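Local coordinates for protein 5-formaminoimidazole-4-carboxamide-1-(Beta)-D-ribofuranosyl 5'-monophosphate synthetase (Thermococcus kodakarensis, PDB 2PBZ) that binds ATP and probably acts as a carbon-nitrogen bond-forming ligase in the synthesis of IMP, the purine precursor, at residues 5-10 with 15-20; 185-190 with 291-296; 29-32 with 38-41. All blocks are in the same frame, centred on the assembly; numbering follows the deposited sequence.

Interaction 1 (5-10 with 15-20); sequences VSTIAS and QILLGA
Val5 points at the helix and sets its two methyls around the single methyl of Ala20, with Val5 CG1 3.9 Å and Val5 CG2 4.0 Å from Ala20 CB. A small residue suits the helix here, because the branched valine can then come close to the turn without being pushed off. The carbonyl of Val5 lies beside the Leu17 methyl CD2, a van der Waals touch only, while the backbone itself is hydrogen-bonded to Lys26 and Arg28. Two residues on, Thr7 again faces the helix and divides its work. With OG1 anti to the backbone N (chi1 -173°), the methyl CG2 is turned to the helix and rests against two of its residues, 4.1 Å from Ile16 CG2 and 4.2 Å from Leu17 CD2. The hydroxyl OG1 is hydrogen-bonded to Val65 O, so a buried polar atom is satisfied while the methyl serves the apolar interface. Beyond Thr7 the chain no longer touches this part of the helix. Strand 5-8 and helix 15-20 run almost exactly antiparallel, at 172°, with their axes 9.0 Å apart. That is the first half of a beta-alpha-beta crossover, completed by the parallel strand 27-31, as in Rossmann-like folds.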
loop_
_atom_site.group_PDB
_atom_site.type_symbol
_atom_site.label_atom_id
_atom_site.label_comp_id
_atom_site.label_asym_id
_atom_site.label_seq_id
_atom_site.Cartn_x
_atom_site.Cartn_y
_atom_site.Cartn_z
ATOM N N VAL A 5 1.241 28.032 11.129
ATOM C CA VAL A 5 1.196 27.242 9.892
ATOM C C VAL A 5 -0.178 27.166 9.264
ATOM O O VAL A 5 -1.102 26.604 9.845
ATOM C CB VAL A 5 1.675 25.790 10.102
ATOM C CG1 VAL A 5 1.747 25.076 8.748
ATOM C CG2 VAL A 5 3.014 25.769 10.794
ATOM N N SER A 6 -0.293 27.712 8.059
ATOM C CA SER A 6 -1.552 27.743 7.325
ATOM C C SER A 6 -1.407 27.372 5.845
ATOM O O SER A 6 -0.327 27.443 5.285
ATOM C CB SER A 6 -2.167 29.136 7.444
ATOM O OG SER A 6 -1.224 30.126 7.126
ATOM N N THR A 7 -2.511 26.980 5.221
ATOM C CA THR A 7 -2.507 26.599 3.814
ATOM C C THR A 7 -3.917 26.340 3.289
ATOM O O THR A 7 -4.859 26.226 4.060
ATOM C CB THR A 7 -1.640 25.331 3.581
ATOM O OG1 THR A 7 -1.530 25.072 2.175
ATOM C CG2 THR A 7 -2.249 24.132 4.261
ATOM N N ILE A 8 -4.060 26.253 1.974
ATOM C CA ILE A 8 -5.362 26.017 1.370
ATOM C C ILE A 8 -5.857 24.592 1.630
ATOM O O ILE A 8 -5.075 23.652 1.668
ATOM C CB ILE A 8 -5.314 26.281 -0.149
ATOM C CG1 ILE A 8 -5.163 27.779 -0.404
ATOM C CG2 ILE A 8 -6.562 25.746 -0.830
ATOM C CD1 ILE A 8 -5.009 28.134 -1.866
ATOM N N ALA A 9 -7.163 24.445 1.809
ATOM C CA ALA A 9 -7.765 23.146 2.070
ATOM C C ALA A 9 -8.019 22.325 0.813
ATOM O O ALA A 9 -9.052 22.465 0.160
ATOM C CB ALA A 9 -9.053 23.322 2.820
ATOM N N SER A 10 -7.064 21.460 0.488
ATOM C CA SER A 10 -7.142 20.590 -0.678
ATOM C C SER A 10 -5.752 20.045 -0.928
ATOM O O SER A 10 -4.808 20.376 -0.207
ATOM C CB SER A 10 -7.596 21.360 -1.908
ATOM O OG SER A 10 -6.641 22.347 -2.245
ATOM N N GLN A 15 -2.268 16.219 5.385
ATOM C CA GLN A 15 -0.935 15.745 5.701
ATOM C C GLN A 15 -0.141 16.910 6.295
ATOM O O GLN A 15 0.506 16.778 7.330
ATOM C CB GLN A 15 -0.276 15.275 4.416
ATOM C CG GLN A 15 1.059 14.638 4.587
ATOM C CD GLN A 15 1.829 14.586 3.284
ATOM O OE1 GLN A 15 1.256 14.724 2.196
ATOM N NE2 GLN A 15 3.129 14.389 3.384
ATOM N N ILE A 16 -0.210 18.051 5.624
ATOM C CA ILE A 16 0.490 19.254 6.056
ATOM C C ILE A 16 0.113 19.712 7.464
ATOM O O ILE A 16 0.992 19.885 8.310
ATOM C CB ILE A 16 0.247 20.417 5.061
ATOM C CG1 ILE A 16 0.915 20.104 3.726
ATOM C CG2 ILE A 16 0.782 21.728 5.641
ATOM C CD1 ILE A 16 0.583 21.073 2.634
ATOM N N LEU A 17 -1.187 19.903 7.715
ATOM C CA LEU A 17 -1.655 20.346 9.033
ATOM C C LEU A 17 -1.394 19.333 10.147
ATOM O O LEU A 17 -1.009 19.707 11.243
ATOM C CB LEU A 17 -3.144 20.697 8.981
ATOM C CG LEU A 17 -3.561 21.846 8.048
ATOM C CD1 LEU A 17 -5.034 22.167 8.235
ATOM C CD2 LEU A 17 -2.730 23.078 8.333
ATOM N N LEU A 18 -1.592 18.050 9.870
ATOM C CA LEU A 18 -1.355 17.032 10.877
ATOM C C LEU A 18 0.115 17.056 11.261
ATOM O O LEU A 18 0.458 16.954 12.431
ATOM C CB LEU A 18 -1.754 15.646 10.347
ATOM C CG LEU A 18 -1.416 14.403 11.184
ATOM C CD1 LEU A 18 -1.957 14.546 12.594
ATOM C CD2 LEU A 18 -1.998 13.167 10.521
ATOM N N GLY A 19 0.984 17.196 10.270
ATOM C CA GLY A 19 2.411 17.232 10.538
ATOM C C GLY A 19 2.820 18.462 11.326
ATOM O O GLY A 19 3.743 18.416 12.127
ATOM N N ALA A 20 2.135 19.571 11.100
ATOM C CA ALA A 20 2.438 20.798 11.812
ATOM C C ALA A 20 1.977 20.692 13.264
ATOM O O ALA A 20 2.725 21.006 14.186
ATOM C CB ALA A 20 1.762 21.966 11.125
#

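Interaction 2 (185-190 with 291-296)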
loop_
_atom_site.group_PDB
_atom_site.type_symbol
_atom_site.label_atom_id
_atom_site.label_comp_id
_atom_site.label_asym_id
_atom_site.label_seq_id
_atom_site.Cartn_x
_atom_site.Cartn_y
_atom_site.Cartn_z
ATOM N N GLU A 185 17.080 14.213 1.064
ATOM C CA GLU A 185 16.405 13.035 1.602
ATOM C C GLU A 185 15.429 12.427 0.594
ATOM O O GLU A 185 14.562 13.119 0.076
ATOM C CB GLU A 185 15.654 13.409 2.889
ATOM C CG GLU A 185 16.522 13.587 4.128
ATOM C CD GLU A 185 15.812 14.357 5.233
ATOM O OE1 GLU A 185 14.578 14.290 5.286
ATOM O OE2 GLU A 185 16.476 15.020 6.056
ATOM N N LEU A 186 15.602 11.137 0.313
ATOM C CA LEU A 186 14.734 10.382 -0.600
ATOM C C LEU A 186 13.734 9.769 0.381
ATOM O O LEU A 186 14.045 8.801 1.072
ATOM C CB LEU A 186 15.554 9.298 -1.322
ATOM C CG LEU A 186 15.021 8.310 -2.377
ATOM C CD1 LEU A 186 13.562 8.543 -2.643
ATOM C CD2 LEU A 186 15.842 8.437 -3.655
ATOM N N LEU A 187 12.537 10.345 0.443
ATOM C CA LEU A 187 11.536 9.911 1.401
ATOM C C LEU A 187 10.379 9.026 0.971
ATOM O O LEU A 187 9.555 8.656 1.784
ATOM C CB LEU A 187 10.993 11.144 2.131
ATOM C CG LEU A 187 12.101 11.886 2.888
ATOM C CD1 LEU A 187 11.565 13.150 3.476
ATOM C CD2 LEU A 187 12.663 11.007 3.986
ATOM N N GLY A 188 10.304 8.672 -0.293
ATOM C CA GLY A 188 9.222 7.805 -0.695
ATOM C C GLY A 188 9.064 7.666 -2.184
ATOM O O GLY A 188 9.626 8.430 -2.966
ATOM N N VAL A 189 8.308 6.651 -2.570
ATOM C CA VAL A 189 8.016 6.413 -3.967
ATOM C C VAL A 189 6.536 6.083 -4.033
ATOM O O VAL A 189 6.044 5.154 -3.404
ATOM C CB VAL A 189 8.819 5.246 -4.573
ATOM C CG1 VAL A 189 8.499 5.146 -6.056
ATOM C CG2 VAL A 189 10.311 5.458 -4.355
ATOM N N ASP A 190 5.849 6.875 -4.831
ATOM C CA ASP A 190 4.436 6.774 -5.009
ATOM C C ASP A 190 4.088 6.162 -6.356
ATOM O O ASP A 190 4.895 6.127 -7.271
ATOM C CB ASP A 190 3.863 8.190 -4.893
ATOM C CG ASP A 190 2.399 8.249 -5.187
ATOM O OD1 ASP A 190 1.622 7.668 -4.389
ATOM O OD2 ASP A 190 2.026 8.866 -6.217
ATOM N N GLY A 291 4.611 15.975 5.069
ATOM C CA GLY A 291 4.001 17.149 5.648
ATOM C C GLY A 291 4.617 17.394 7.004
ATOM O O GLY A 291 4.772 18.533 7.431
ATOM N N ARG A 292 4.975 16.312 7.690
ATOM C CA ARG A 292 5.588 16.448 8.997
ATOM C C ARG A 292 7.051 16.842 8.841
ATOM O O ARG A 292 7.618 17.508 9.707
ATOM C CB ARG A 292 5.471 15.154 9.805
ATOM C CG ARG A 292 5.960 15.344 11.233
ATOM C CD ARG A 292 5.621 14.204 12.171
ATOM N NE ARG A 292 6.097 14.496 13.522
ATOM C CZ ARG A 292 6.240 13.593 14.485
ATOM N NH1 ARG A 292 5.944 12.325 14.257
ATOM N NH2 ARG A 292 6.699 13.954 15.675
ATOM N N ARG A 293 7.652 16.441 7.723
ATOM C CA ARG A 293 9.048 16.750 7.456
ATOM C C ARG A 293 9.202 18.247 7.251
ATOM O O ARG A 293 10.143 18.858 7.757
ATOM C CB ARG A 293 9.530 16.011 6.216
ATOM C CG ARG A 293 10.992 16.225 5.927
ATOM C CD ARG A 293 11.841 15.734 7.080
ATOM N NE ARG A 293 13.233 16.138 6.933
ATOM C CZ ARG A 293 13.678 17.381 7.097
ATOM N NH1 ARG A 293 12.833 18.351 7.426
ATOM N NH2 ARG A 293 14.965 17.659 6.908
ATOM N N ILE A 294 8.276 18.825 6.496
ATOM C CA ILE A 294 8.275 20.254 6.256
ATOM C C ILE A 294 8.165 21.003 7.593
ATOM O O ILE A 294 8.849 21.990 7.817
ATOM C CB ILE A 294 7.092 20.646 5.388
ATOM C CG1 ILE A 294 7.273 20.078 3.990
ATOM C CG2 ILE A 294 6.936 22.151 5.372
ATOM C CD1 ILE A 294 6.056 20.230 3.134
ATOM N N ALA A 295 7.303 20.511 8.480
ATOM C CA ALA A 295 7.100 21.131 9.781
ATOM C C ALA A 295 8.299 20.972 10.675
ATOM O O ALA A 295 8.607 21.875 11.453
ATOM C CB ALA A 295 5.878 20.553 10.459
ATOM N N ARG A 296 8.976 19.830 10.585
ATOM C CA ARG A 296 10.145 19.627 11.432
ATOM C C ARG A 296 11.277 20.522 10.962
ATOM O O ARG A 296 12.125 20.937 11.754
ATOM C CB ARG A 296 10.610 18.175 11.423
ATOM C CG ARG A 296 11.907 18.003 12.192
ATOM C CD ARG A 296 12.062 16.617 12.730
ATOM N NE ARG A 296 10.908 16.234 13.530
ATOM C CZ ARG A 296 10.807 15.090 14.197
ATOM N NH1 ARG A 296 11.802 14.211 14.169
ATOM N NH2 ARG A 296 9.704 14.813 14.876
#
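Arg293 starts toward the strand with CG anti to its own N, then bends at chi2 (60°), and this bend lays the guanidinium beside the carboxylate of Glu185. The glutamate answers with a chain extended beyond CG, so the two side chains arrive from opposite directions and join in a buried salt bridge. It pins helix 290-302 to strand 183-194 of the five-stranded antiparallel sheet, within a region assigned to the ATP-grasp clan.

Two bonds make the bridge. Arg293 NH2 donates to Glu185 OE2 over 3.2 Å at a fairly straight 164°, while Arg293 NE lies 2.8 Å from Glu185 OE1, a shorter and more bent bond whose length is less certain because the position of NE is doubtful in the model. Although OE2 lies in the guanidinium plane, the two flat groups are turned 43° against each other. The NH2 group therefore approaches OE2 on its syn side but tilted out of the carboxylate plane, and the pairing is twisted rather than flat.

Glutamate and arginine suit this buried place because each can offer two polar atoms to the other. OE2 also forms a salt bridge with Arg183 farther back on the strand, so the carboxylate ties two arginines together and would probably favour its charged form. Trp284 touches both Glu185 and Arg293, and Phe176 and Ser178 of strand 170-178 also pack on the arginine. The aliphatic part of the arginine is useful too: Leu187, two residues along the strand and on the same side, crosses it at about a right angle, bringing its methyl CD1 to 4.0 Å from Arg293 CG.

Interaction 3 (29-32 with 38-41); sequences LYVS and FYSS
Tyr39 packs against Leu29 and Val31, two strand residues whose side chains point to the same side because they are two apart in sequence. Starting at CB, the tyrosine already touches the strand: Leu29 CD2 is 3.7 Å from Tyr39 CB. The same methyl then follows the root of the ring, lying 3.7 Å from Tyr39 CG and 3.5 Å from Tyr39 CD2. Leu29 reaches so far because its CG is anti to the backbone N (chi1 -178°), and its side chain crosses the tyrosine at about a right angle. The other ortho carbon, Tyr39 CD1, meets Val31 CG2 at 3.9 Å, obliquely to the ring. The two aliphatic residues thus share the inner part of the ring between them. Over the middle of the ring, one face is taken by its own neighbour in sequence: Phe38 places CD2 over the ring centre of Tyr39, 3.7 Å above the plane, while CE1 of Tyr39 lies at the edge of the phenylalanine ring. At the tip, the hydroxyl OH is hydrogen-bonded to Glu221 of the second subunit. Tyrosine suits this place because its broad ring fills an apolar layer and its hydroxyl still reaches a polar partner across the subunit interface. Helix 36-40 is the connection of the parallel beta-alpha-beta unit from strand 27-31 to strand 47-50. Tyr39 lies against Ser13 and Leu14 of helix 13-22, and Leu29 and Val31 against Leu48 of the neighbouring strand.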
loop_
_atom_site.group_PDB
_atom_site.type_symbol
_atom_site.label_atom_id
_atom_site.label_comp_id
_atom_site.label_asym_id
_atom_site.label_seq_id
_atom_site.Cartn_x
_atom_site.Cartn_y
_atom_site.Cartn_z
ATOM N N LEU A 29 -6.365 26.883 8.533
ATOM C CA LEU A 29 -6.771 26.403 7.228
ATOM C C LEU A 29 -7.758 27.330 6.542
ATOM O O LEU A 29 -8.732 27.744 7.150
ATOM C CB LEU A 29 -7.402 25.016 7.366
ATOM C CG LEU A 29 -7.840 24.326 6.075
ATOM C CD1 LEU A 29 -6.606 23.925 5.294
ATOM C CD2 LEU A 29 -8.695 23.118 6.384
ATOM N N TYR A 30 -7.493 27.656 5.281
ATOM C CA TYR A 30 -8.385 28.493 4.489
ATOM C C TYR A 30 -9.214 27.506 3.679
ATOM O O TYR A 30 -8.665 26.744 2.892
ATOM C CB TYR A 30 -7.601 29.369 3.519
ATOM C CG TYR A 30 -6.874 30.534 4.128
ATOM C CD1 TYR A 30 -5.886 30.341 5.081
ATOM C CD2 TYR A 30 -7.151 31.829 3.717
ATOM C CE1 TYR A 30 -5.178 31.420 5.612
ATOM C CE2 TYR A 30 -6.452 32.920 4.238
ATOM C CZ TYR A 30 -5.464 32.708 5.182
ATOM O OH TYR A 30 -4.733 33.767 5.655
ATOM N N VAL A 31 -10.531 27.519 3.865
ATOM C CA VAL A 31 -11.409 26.581 3.180
ATOM C C VAL A 31 -12.673 27.270 2.675
ATOM O O VAL A 31 -13.079 28.303 3.199
ATOM C CB VAL A 31 -11.809 25.433 4.145
ATOM C CG1 VAL A 31 -12.704 25.982 5.246
ATOM C CG2 VAL A 31 -12.518 24.318 3.400
ATOM N N SER A 32 -13.305 26.688 1.658
ATOM C CA SER A 32 -14.528 27.258 1.113
ATOM C C SER A 32 -15.743 26.749 1.883
ATOM O O SER A 32 -15.671 25.752 2.606
ATOM C CB SER A 32 -14.674 26.913 -0.367
ATOM O OG SER A 32 -14.814 25.524 -0.568
ATOM N N PHE A 38 -16.487 19.041 6.315
ATOM C CA PHE A 38 -15.501 17.995 6.528
ATOM C C PHE A 38 -14.278 18.432 7.343
ATOM O O PHE A 38 -13.913 17.788 8.325
ATOM C CB PHE A 38 -15.027 17.451 5.187
ATOM C CG PHE A 38 -13.870 16.526 5.306
ATOM C CD1 PHE A 38 -14.009 15.302 5.947
ATOM C CD2 PHE A 38 -12.620 16.897 4.840
ATOM C CE1 PHE A 38 -12.915 14.463 6.122
ATOM C CE2 PHE A 38 -11.525 16.064 5.013
ATOM C CZ PHE A 38 -11.677 14.843 5.658
ATOM N N TYR A 39 -13.638 19.515 6.917
ATOM C CA TYR A 39 -12.457 20.005 7.599
ATOM C C TYR A 39 -12.695 20.579 8.996
ATOM O O TYR A 39 -11.811 20.529 9.845
ATOM C CB TYR A 39 -11.739 21.046 6.739
ATOM C CG TYR A 39 -11.172 20.518 5.442
ATOM C CD1 TYR A 39 -11.919 20.543 4.271
ATOM C CD2 TYR A 39 -9.878 20.007 5.383
ATOM C CE1 TYR A 39 -11.389 20.076 3.065
ATOM C CE2 TYR A 39 -9.337 19.533 4.179
ATOM C CZ TYR A 39 -10.092 19.573 3.026
ATOM O OH TYR A 39 -9.542 19.128 1.842
ATOM N N SER A 40 -13.878 21.121 9.253
ATOM C CA SER A 40 -14.132 21.678 10.572
ATOM C C SER A 40 -14.290 20.578 11.609
ATOM O O SER A 40 -14.139 20.814 12.800
ATOM C CB SER A 40 -15.372 22.574 10.554
ATOM O OG SER A 40 -16.491 21.878 10.062
ATOM N N SER A 41 -14.579 19.369 11.155
ATOM C CA SER A 41 -14.750 18.242 12.067
ATOM C C SER A 41 -13.406 17.619 12.430
ATOM O O SER A 41 -13.343 16.680 13.217
ATOM C CB SER A 41 -15.652 17.167 11.433
ATOM O OG SER A 41 -14.979 16.456 10.406
#

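How the interactions relate
Interactions 1 and 3 belong to successive crossovers of one parallel sheet, their centres 11 Å apart; strands 5-8 and 27-31 are neighbours, and just past strand 5-8 Ala9 N is 3.0 Å from Tyr30 O, a probable hydrogen bond. Interaction 2 belongs to the ATP-grasp-like part of the chain, yet it packs directly on interaction 1 helix against helix, with Gly19 CA 3.8 Å from Arg292 CB and Gly19 O 3.5 Å from Ala295 CB; the glycine permits this close approach. Interactions 2 and 3 do not meet. Interactions 1 and 3 lie away from the ATP site, whereas in interaction 2 the Leu187 side chain is about 12 Å from that of Tyr172, an ATP-binding residue.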